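Local coordinates for protein aspartokinase (Arabidopsis thaliana, PDB 2CDQ) that catalyses the ATP-dependent phosphorylation of L-aspartate, the first step of the plant aspartate-family pathway to lysine, threonine, methionine and isoleucine, at residues G175-D180 / K218-G223; G185-A190 / T226-G231; Y169-I174 / I211-L216. All blocks are in the same frame, centred on the assembly; numbering follows the deposited sequence.

In the fold
Followed from the N terminus, the chain lays down the first partner of every contact before any second one: 169-174, 175-180 and 185-190, then helix 191-205, then 211-216, 218-223 and 226-231. Each contact therefore closes a loop of about 36 residues over that helix, and the three loops cross instead of nesting. Interaction 3 pairs the end of strand 166-169 with strand 209-219; interaction 1 sets the short strand 177-178 beside the far end of the same strand; interaction 2 fastens the segment leading to the helix onto strand 225-227, the antiparallel neighbour of 209-219. Together they tie one side of the amino acid kinase domain's sheet to the connection that crosses over it.

Interaction 1. Residues G175-D180 / K218-G223; sequences GFITTD and KGWKTG
Strand residues I177 and T178 run parallel to K218 and G219, an example of how a beta-alpha-beta crossover, here through helix 191-205, returns a chain to its own sheet in the amino acid kinase domain. The firm part is backbone. K218 N donates to F176 O at 2.9 Å, T178 N to K218 O at 2.8 Å, and W220 N to T178 O, carrying the pairing one residue beyond the strand. F176 turns its ring away from K218-G223 to pack on T236, T239 and I240 of helix 232-244. CB of T178 lies 3.5 Å from O of K218. The other side is looser and opens to solvent. There I177 and the indole of W220 meet through one branch, CG2 against CE3 at 3.8 Å; chi1 of W220, 179°, sets CG anti to the backbone N, and the ring meets the isoleucine obliquely. K221 sends its ammonium outward, so that NZ stays 6.7 Å from OD2 of D180 and any attraction is probably weak. At the turn, the carboxylate of D180 reaches across to the 221-222 backbone. K221 N makes weak bonds to both oxygens, that to OD2 nearly straight. T222 N donates to OD1 of D180 at 2.8 Å, entering on the syn side but 34° out of the carboxylate plane.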
loop_
_atom_site.group_PDB
_atom_site.type_symbol
_atom_site.label_atom_id
_atom_site.label_comp_id
_atom_site.label_asym_id
_atom_site.label_seq_id
_atom_site.Cartn_x
_atom_site.Cartn_y
_atom_site.Cartn_z
ATOM N N GLY A 175 -4.162 -15.553 37.514
ATOM C CA GLY A 175 -4.095 -16.421 36.346
ATOM C C GLY A 175 -4.198 -15.734 34.996
ATOM O O GLY A 175 -4.663 -16.338 34.026
ATOM N N PHE A 176 -3.788 -14.468 34.931
ATOM C CA PHE A 176 -3.517 -13.833 33.648
ATOM C C PHE A 176 -2.114 -14.274 33.251
ATOM O O PHE A 176 -1.117 -13.738 33.747
ATOM C CB PHE A 176 -3.640 -12.300 33.728
ATOM C CG PHE A 176 -4.970 -11.773 33.251
ATOM C CD1 PHE A 176 -6.087 -11.799 34.080
ATOM C CD2 PHE A 176 -5.106 -11.257 31.964
ATOM C CE1 PHE A 176 -7.324 -11.322 33.634
ATOM C CE2 PHE A 176 -6.341 -10.777 31.506
ATOM C CZ PHE A 176 -7.448 -10.811 32.342
ATOM N N ILE A 177 -2.051 -15.288 32.389
ATOM C CA ILE A 177 -0.777 -15.882 31.973
ATOM C C ILE A 177 -0.367 -15.346 30.599
ATOM O O ILE A 177 -1.173 -15.321 29.664
ATOM C CB ILE A 177 -0.826 -17.441 31.979
ATOM C CG1 ILE A 177 -1.584 -17.977 33.212
ATOM C CG2 ILE A 177 0.586 -18.038 31.875
ATOM C CD1 ILE A 177 -0.970 -17.625 34.582
ATOM N N THR A 178 0.896 -14.939 30.493
ATOM C CA THR A 178 1.363 -14.113 29.387
ATOM C C THR A 178 2.756 -14.497 28.873
ATOM O O THR A 178 3.539 -15.120 29.594
ATOM C CB THR A 178 1.351 -12.641 29.834
ATOM O OG1 THR A 178 0.022 -12.125 29.701
ATOM C CG2 THR A 178 2.270 -11.809 29.008
ATOM N N THR A 179 3.050 -14.131 27.621
ATOM C CA THR A 179 4.409 -14.252 27.068
ATOM C C THR A 179 5.349 -13.265 27.752
ATOM O O THR A 179 4.909 -12.279 28.338
ATOM C CB THR A 179 4.465 -14.021 25.532
ATOM O OG1 THR A 179 4.099 -12.669 25.222
ATOM C CG2 THR A 179 3.548 -14.990 24.796
ATOM N N ASP A 180 6.646 -13.523 27.668
ATOM C CA ASP A 180 7.603 -12.735 28.428
ATOM C C ASP A 180 8.206 -11.558 27.650
ATOM O O ASP A 180 9.308 -11.106 27.973
ATOM C CB ASP A 180 8.681 -13.640 29.037
ATOM C CG ASP A 180 8.089 -14.767 29.873
ATOM O OD1 ASP A 180 8.156 -14.690 31.114
ATOM O OD2 ASP A 180 7.544 -15.728 29.290
ATOM N N LYS A 218 1.083 -11.906 33.987
ATOM C CA LYS A 218 2.288 -12.548 34.514
ATOM C C LYS A 218 2.961 -13.410 33.449
ATOM O O LYS A 218 2.312 -14.258 32.817
ATOM C CB LYS A 218 1.962 -13.387 35.759
ATOM C CG LYS A 218 3.196 -13.842 36.551
ATOM C CD LYS A 218 2.837 -14.414 37.924
ATOM C CE LYS A 218 2.400 -15.871 37.833
ATOM N NZ LYS A 218 2.051 -16.420 39.172
ATOM N N GLY A 219 4.261 -13.181 33.257
ATOM C CA GLY A 219 5.056 -13.939 32.292
ATOM C C GLY A 219 5.105 -15.419 32.626
ATOM O O GLY A 219 5.166 -15.791 33.800
ATOM N N TRP A 220 5.072 -16.260 31.594
ATOM C CA TRP A 220 5.082 -17.713 31.764
ATOM C C TRP A 220 6.375 -18.207 32.423
ATOM O O TRP A 220 6.324 -18.911 33.433
ATOM C CB TRP A 220 4.818 -18.413 30.418
ATOM C CG TRP A 220 4.821 -19.945 30.419
ATOM C CD1 TRP A 220 5.477 -20.757 29.528
ATOM C CD2 TRP A 220 4.132 -20.831 31.330
ATOM N NE1 TRP A 220 5.244 -22.081 29.826
ATOM C CE2 TRP A 220 4.426 -22.158 30.925
ATOM C CE3 TRP A 220 3.301 -20.634 32.450
ATOM C CZ2 TRP A 220 3.917 -23.285 31.600
ATOM C CZ3 TRP A 220 2.795 -21.761 33.124
ATOM C CH2 TRP A 220 3.107 -23.065 32.691
ATOM N N LYS A 221 7.524 -17.811 31.879
ATOM C CA LYS A 221 8.809 -18.328 32.361
ATOM C C LYS A 221 9.657 -17.354 33.197
ATOM O O LYS A 221 10.701 -17.740 33.730
ATOM C CB LYS A 221 9.620 -18.956 31.213
ATOM C CG LYS A 221 9.888 -18.051 30.006
ATOM C CD LYS A 221 10.311 -18.871 28.779
ATOM C CE LYS A 221 11.647 -19.593 29.002
ATOM N NZ LYS A 221 11.953 -20.589 27.939
ATOM N N THR A 222 9.210 -16.108 33.325
ATOM C CA THR A 222 9.875 -15.149 34.216
ATOM C C THR A 222 9.138 -15.031 35.542
ATOM O O THR A 222 9.741 -14.719 36.572
ATOM C CB THR A 222 9.979 -13.733 33.605
ATOM O OG1 THR A 222 8.724 -13.375 33.010
ATOM C CG2 THR A 222 11.083 -13.662 32.559
ATOM N N GLY A 223 7.829 -15.274 35.500
ATOM C CA GLY A 223 6.949 -15.055 36.648
ATOM C C GLY A 223 6.781 -13.579 36.960
ATOM O O GLY A 223 6.173 -13.224 37.965
#

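Interaction 2. Residues G185-A190 / T226-G231; sequences GDILEA and TTLGRG
With chi1 of I187 at -66° and that of L228 at -54°, CG1 of I187 and CG of L228 are each anti to the carbonyl carbon of their own residue, and the two side chains cross at a slant until CG1 of I187 rests 3.9 Å from CD2 of L228. The same CD2 methyl lies 3.9 Å from the carbonyl O of G185, so one leucine branch serves both the isoleucine and the backbone. On the strand itself, CG2 of T226 approaches CA of G185 at 3.7 Å, a contact that shows how closely the backbone comes where there is no side chain to intervene. One hydrogen bond crosses the contact: G185 N donates to T227 O at 3.0 Å, arriving almost in line with the carbonyl bond. Helix 232-244 of the amino acid kinase domain covers the apolar pair, L235 touching both I187 and L228. In the second subunit, L352 packs on R230, placing this turn beside the dimer partner. The side chain of T227 lies about 6 Å from that of the substrate-binding E148. The chemistry is thus mainly apolar and buried, with a single directional bond fixing G185 against the end of strand 225-227.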
loop_
_atom_site.group_PDB
_atom_site.type_symbol
_atom_site.label_atom_id
_atom_site.label_comp_id
_atom_site.label_asym_id
_atom_site.label_seq_id
_atom_site.Cartn_x
_atom_site.Cartn_y
_atom_site.Cartn_z
ATOM N N GLY A 185 2.953 -7.933 26.306
ATOM C CA GLY A 185 2.615 -9.272 26.787
ATOM C C GLY A 185 1.370 -9.890 26.170
ATOM O O GLY A 185 0.272 -9.343 26.269
ATOM N N ASP A 186 1.546 -11.046 25.543
ATOM C CA ASP A 186 0.459 -11.731 24.853
ATOM C C ASP A 186 -0.250 -12.721 25.777
ATOM O O ASP A 186 0.397 -13.537 26.438
ATOM C CB ASP A 186 1.017 -12.453 23.623
ATOM C CG ASP A 186 -0.048 -12.768 22.583
ATOM O OD1 ASP A 186 -1.210 -12.336 22.741
ATOM O OD2 ASP A 186 0.284 -13.452 21.592
ATOM N N ILE A 187 -1.578 -12.647 25.821
ATOM C CA ILE A 187 -2.378 -13.559 26.646
ATOM C C ILE A 187 -2.366 -14.990 26.093
ATOM O O ILE A 187 -2.736 -15.217 24.937
ATOM C CB ILE A 187 -3.836 -13.067 26.810
ATOM C CG1 ILE A 187 -3.867 -11.765 27.624
ATOM C CG2 ILE A 187 -4.699 -14.151 27.463
ATOM C CD1 ILE A 187 -5.257 -11.246 27.964
ATOM N N LEU A 188 -1.944 -15.940 26.931
ATOM C CA LEU A 188 -1.860 -17.365 26.565
ATOM C C LEU A 188 -3.139 -18.141 26.903
ATOM O O LEU A 188 -3.818 -17.831 27.882
ATOM C CB LEU A 188 -0.657 -18.025 27.248
ATOM C CG LEU A 188 0.745 -17.527 26.884
ATOM C CD1 LEU A 188 1.776 -18.148 27.812
ATOM C CD2 LEU A 188 1.096 -17.802 25.417
ATOM N N GLU A 189 -3.444 -19.161 26.102
ATOM C CA GLU A 189 -4.712 -19.904 26.216
ATOM C C GLU A 189 -5.039 -20.466 27.605
ATOM O O GLU A 189 -6.214 -20.653 27.933
ATOM C CB GLU A 189 -4.801 -21.009 25.151
ATOM C CG GLU A 189 -5.707 -20.666 23.955
ATOM C CD GLU A 189 -7.204 -20.762 24.281
ATOM O OE1 GLU A 189 -7.593 -21.642 25.093
ATOM O OE2 GLU A 189 -7.993 -19.960 23.716
ATOM N N ALA A 190 -4.009 -20.723 28.412
ATOM C CA ALA A 190 -4.183 -21.257 29.773
ATOM C C ALA A 190 -4.845 -20.269 30.744
ATOM O O ALA A 190 -5.239 -20.641 31.855
ATOM C CB ALA A 190 -2.847 -21.743 30.329
ATOM N N THR A 226 3.678 -8.138 33.904
ATOM C CA THR A 226 3.623 -7.843 32.484
ATOM C C THR A 226 2.442 -6.926 32.149
ATOM O O THR A 226 1.383 -7.040 32.761
ATOM C CB THR A 226 3.537 -9.171 31.693
ATOM O OG1 THR A 226 4.855 -9.583 31.317
ATOM C CG2 THR A 226 2.696 -9.028 30.449
ATOM N N THR A 227 2.632 -6.019 31.189
ATOM C CA THR A 227 1.522 -5.224 30.647
ATOM C C THR A 227 1.058 -5.772 29.303
ATOM O O THR A 227 1.864 -6.270 28.521
ATOM C CB THR A 227 1.854 -3.721 30.501
ATOM O OG1 THR A 227 2.980 -3.551 29.635
ATOM C CG2 THR A 227 2.150 -3.105 31.845
ATOM N N LEU A 228 -0.240 -5.660 29.037
ATOM C CA LEU A 228 -0.864 -6.326 27.889
ATOM C C LEU A 228 -0.735 -5.591 26.547
ATOM O O LEU A 228 -1.339 -6.002 25.554
ATOM C CB LEU A 228 -2.337 -6.640 28.197
ATOM C CG LEU A 228 -2.624 -7.434 29.480
ATOM C CD1 LEU A 228 -4.112 -7.532 29.748
ATOM C CD2 LEU A 228 -1.997 -8.820 29.449
ATOM N N GLY A 229 0.067 -4.524 26.519
ATOM C CA GLY A 229 0.270 -3.718 25.314
ATOM C C GLY A 229 -0.972 -2.920 24.975
ATOM O O GLY A 229 -1.812 -2.674 25.843
ATOM N N ARG A 230 -1.095 -2.511 23.713
ATOM C CA ARG A 230 -2.334 -1.912 23.214
ATOM C C ARG A 230 -3.471 -2.872 23.534
ATOM O O ARG A 230 -3.254 -4.083 23.689
ATOM C CB ARG A 230 -2.256 -1.690 21.703
ATOM C CG ARG A 230 -1.137 -0.774 21.256
ATOM C CD ARG A 230 -0.760 -1.032 19.798
ATOM N NE ARG A 230 0.438 -0.303 19.360
ATOM C CZ ARG A 230 0.751 0.950 19.692
ATOM N NH1 ARG A 230 -0.046 1.671 20.472
ATOM N NH2 ARG A 230 1.870 1.495 19.228
ATOM N N GLY A 231 -4.682 -2.353 23.639
ATOM C CA GLY A 231 -5.790 -3.197 24.066
ATOM C C GLY A 231 -6.000 -3.041 25.555
ATOM O O GLY A 231 -7.135 -3.000 26.021
#

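Interaction 3. Residues Y169-I174 / I211-L216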
loop_
_atom_site.group_PDB
_atom_site.type_symbol
_atom_site.label_atom_id
_atom_site.label_comp_id
_atom_site.label_asym_id
_atom_site.label_seq_id
_atom_site.Cartn_x
_atom_site.Cartn_y
_atom_site.Cartn_z
ATOM N N TYR A 169 -8.309 -7.599 43.076
ATOM C CA TYR A 169 -7.517 -8.635 42.450
ATOM C C TYR A 169 -6.397 -8.042 41.617
ATOM O O TYR A 169 -6.636 -7.198 40.750
ATOM C CB TYR A 169 -8.398 -9.489 41.550
ATOM C CG TYR A 169 -9.321 -10.438 42.274
ATOM C CD1 TYR A 169 -10.702 -10.236 42.275
ATOM C CD2 TYR A 169 -8.816 -11.555 42.945
ATOM C CE1 TYR A 169 -11.556 -11.120 42.935
ATOM C CE2 TYR A 169 -9.657 -12.442 43.603
ATOM C CZ TYR A 169 -11.022 -12.221 43.594
ATOM O OH TYR A 169 -11.851 -13.099 44.246
ATOM N N ASP A 170 -5.173 -8.480 41.887
ATOM C CA ASP A 170 -4.077 -8.246 40.968
ATOM C C ASP A 170 -4.201 -9.290 39.862
ATOM O O ASP A 170 -4.208 -10.495 40.134
ATOM C CB ASP A 170 -2.730 -8.348 41.685
ATOM C CG ASP A 170 -2.444 -7.145 42.575
ATOM O OD1 ASP A 170 -3.263 -6.188 42.574
ATOM O OD2 ASP A 170 -1.394 -7.150 43.273
ATOM N N ALA A 171 -4.333 -8.824 38.622
ATOM C CA ALA A 171 -4.498 -9.703 37.463
ATOM C C ALA A 171 -3.401 -10.758 37.376
ATOM O O ALA A 171 -3.675 -11.916 37.052
ATOM C CB ALA A 171 -4.545 -8.890 36.183
ATOM N N PHE A 172 -2.168 -10.351 37.682
ATOM C CA PHE A 172 -1.010 -11.241 37.582
ATOM C C PHE A 172 -0.993 -12.337 38.647
ATOM O O PHE A 172 -0.254 -13.318 38.522
ATOM C CB PHE A 172 0.305 -10.449 37.598
ATOM C CG PHE A 172 0.437 -9.498 38.758
ATOM C CD1 PHE A 172 0.923 -9.936 39.985
ATOM C CD2 PHE A 172 0.096 -8.156 38.615
ATOM C CE1 PHE A 172 1.053 -9.056 41.060
ATOM C CE2 PHE A 172 0.226 -7.267 39.685
ATOM C CZ PHE A 172 0.705 -7.720 40.910
ATOM N N GLU A 173 -1.819 -12.172 39.680
ATOM C CA GLU A 173 -1.900 -13.135 40.779
ATOM C C GLU A 173 -3.095 -14.093 40.636
ATOM O O GLU A 173 -3.181 -15.085 41.360
ATOM C CB GLU A 173 -1.937 -12.399 42.127
ATOM C CG GLU A 173 -1.263 -13.131 43.294
ATOM C CD GLU A 173 -2.218 -14.031 44.091
ATOM O OE1 GLU A 173 -3.442 -13.734 44.141
ATOM O OE2 GLU A 173 -1.738 -15.037 44.676
ATOM N N ILE A 174 -3.998 -13.818 39.696
ATOM C CA ILE A 174 -5.209 -14.645 39.534
ATOM C C ILE A 174 -5.247 -15.542 38.283
ATOM O O ILE A 174 -6.254 -16.215 38.024
ATOM C CB ILE A 174 -6.516 -13.809 39.623
ATOM C CG1 ILE A 174 -6.610 -12.798 38.473
ATOM C CG2 ILE A 174 -6.608 -13.126 40.978
ATOM C CD1 ILE A 174 -8.010 -12.264 38.234
ATOM N N ILE A 211 -12.629 -6.552 41.908
ATOM C CA ILE A 211 -12.044 -5.336 41.356
ATOM C C ILE A 211 -10.661 -5.686 40.818
ATOM O O ILE A 211 -9.707 -5.804 41.585
ATOM C CB ILE A 211 -11.941 -4.209 42.424
ATOM C CG1 ILE A 211 -13.240 -4.082 43.240
ATOM C CG2 ILE A 211 -11.554 -2.873 41.781
ATOM C CD1 ILE A 211 -14.487 -3.677 42.451
ATOM N N VAL A 212 -10.568 -5.853 39.497
ATOM C CA VAL A 212 -9.351 -6.362 38.852
ATOM C C VAL A 212 -8.532 -5.274 38.137
ATOM O O VAL A 212 -9.085 -4.419 37.434
ATOM C CB VAL A 212 -9.673 -7.499 37.840
ATOM C CG1 VAL A 212 -8.429 -8.333 37.555
ATOM C CG2 VAL A 212 -10.788 -8.398 38.367
ATOM N N THR A 213 -7.211 -5.328 38.330
ATOM C CA THR A 213 -6.251 -4.486 37.611
ATOM C C THR A 213 -6.331 -4.794 36.118
ATOM O O THR A 213 -6.486 -5.954 35.731
ATOM C CB THR A 213 -4.816 -4.762 38.072
ATOM O OG1 THR A 213 -4.497 -6.129 37.809
ATOM C CG2 THR A 213 -4.652 -4.479 39.558
ATOM N N GLY A 214 -6.193 -3.769 35.285
ATOM C CA GLY A 214 -6.577 -3.893 33.891
ATOM C C GLY A 214 -5.467 -4.149 32.895
ATOM O O GLY A 214 -5.653 -4.840 31.892
ATOM N N PHE A 215 -4.300 -3.596 33.155
ATOM C CA PHE A 215 -3.295 -3.504 32.106
ATOM C C PHE A 215 -2.256 -4.630 32.253
ATOM O O PHE A 215 -1.251 -4.657 31.546
ATOM C CB PHE A 215 -2.689 -2.092 32.188
ATOM C CG PHE A 215 -1.849 -1.689 31.017
ATOM C CD1 PHE A 215 -1.955 -2.320 29.789
ATOM C CD2 PHE A 215 -0.959 -0.626 31.150
ATOM C CE1 PHE A 215 -1.161 -1.917 28.720
ATOM C CE2 PHE A 215 -0.173 -0.215 30.093
ATOM C CZ PHE A 215 -0.271 -0.857 28.876
ATOM N N LEU A 216 -2.539 -5.588 33.135
ATOM C CA LEU A 216 -1.489 -6.442 33.694
ATOM C C LEU A 216 -1.623 -7.952 33.487
ATOM O O LEU A 216 -2.729 -8.491 33.364
ATOM C CB LEU A 216 -1.319 -6.149 35.189
ATOM C CG LEU A 216 -1.195 -4.690 35.622
ATOM C CD1 LEU A 216 -1.098 -4.614 37.135
ATOM C CD2 LEU A 216 -0.001 -4.010 34.969
#
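The phenyl ring of F172 has CB of D170 over one face, 3.6 Å above its plane and offset toward the rim, while CD1 of L216 meets its edge in the ring plane, 3.9 Å from CE2. The side chains of F172 and L216 run alongside each other. The ring of Y169 meets V212 and I211 obliquely; its CB, 4.1 Å from CG2 of V212, makes the apolar contact, and its OH is hydrogen-bonded to D202 and R167, beyond the two segments. Y169 ends strand 166-169 and forms the one parallel bridge of the contact, with V212. Its N donates to I211 O at 2.7 Å from above the carbonyl plane, and its O receives T213 N in a bond of 3.1 Å with the donor almost in line with the C=O. After D170 the chain coils into a turn of helical phi/psi (171-173), and a side chain takes over the role of the backbone. T213 places OG1 between its backbone N and carbonyl carbon, chi1 61°, where the hydroxyl accepts A171 N at 2.8 Å in a nearly straight bond. CB of A171 settles against the same oxygen and against L216 O, 3.4 Å away. I174 closes the turn, its CD1 reaching CG1 of V212. OD1 of D170 passes 3.7 Å from CG2 of T213, while OD2 forms a salt bridge to R153. The arrangement is that of parallel strands in the three-layer alpha/beta amino acid kinase fold; here the turn after strand 166-169 lies beside T213, which touches the substrate-binding E148.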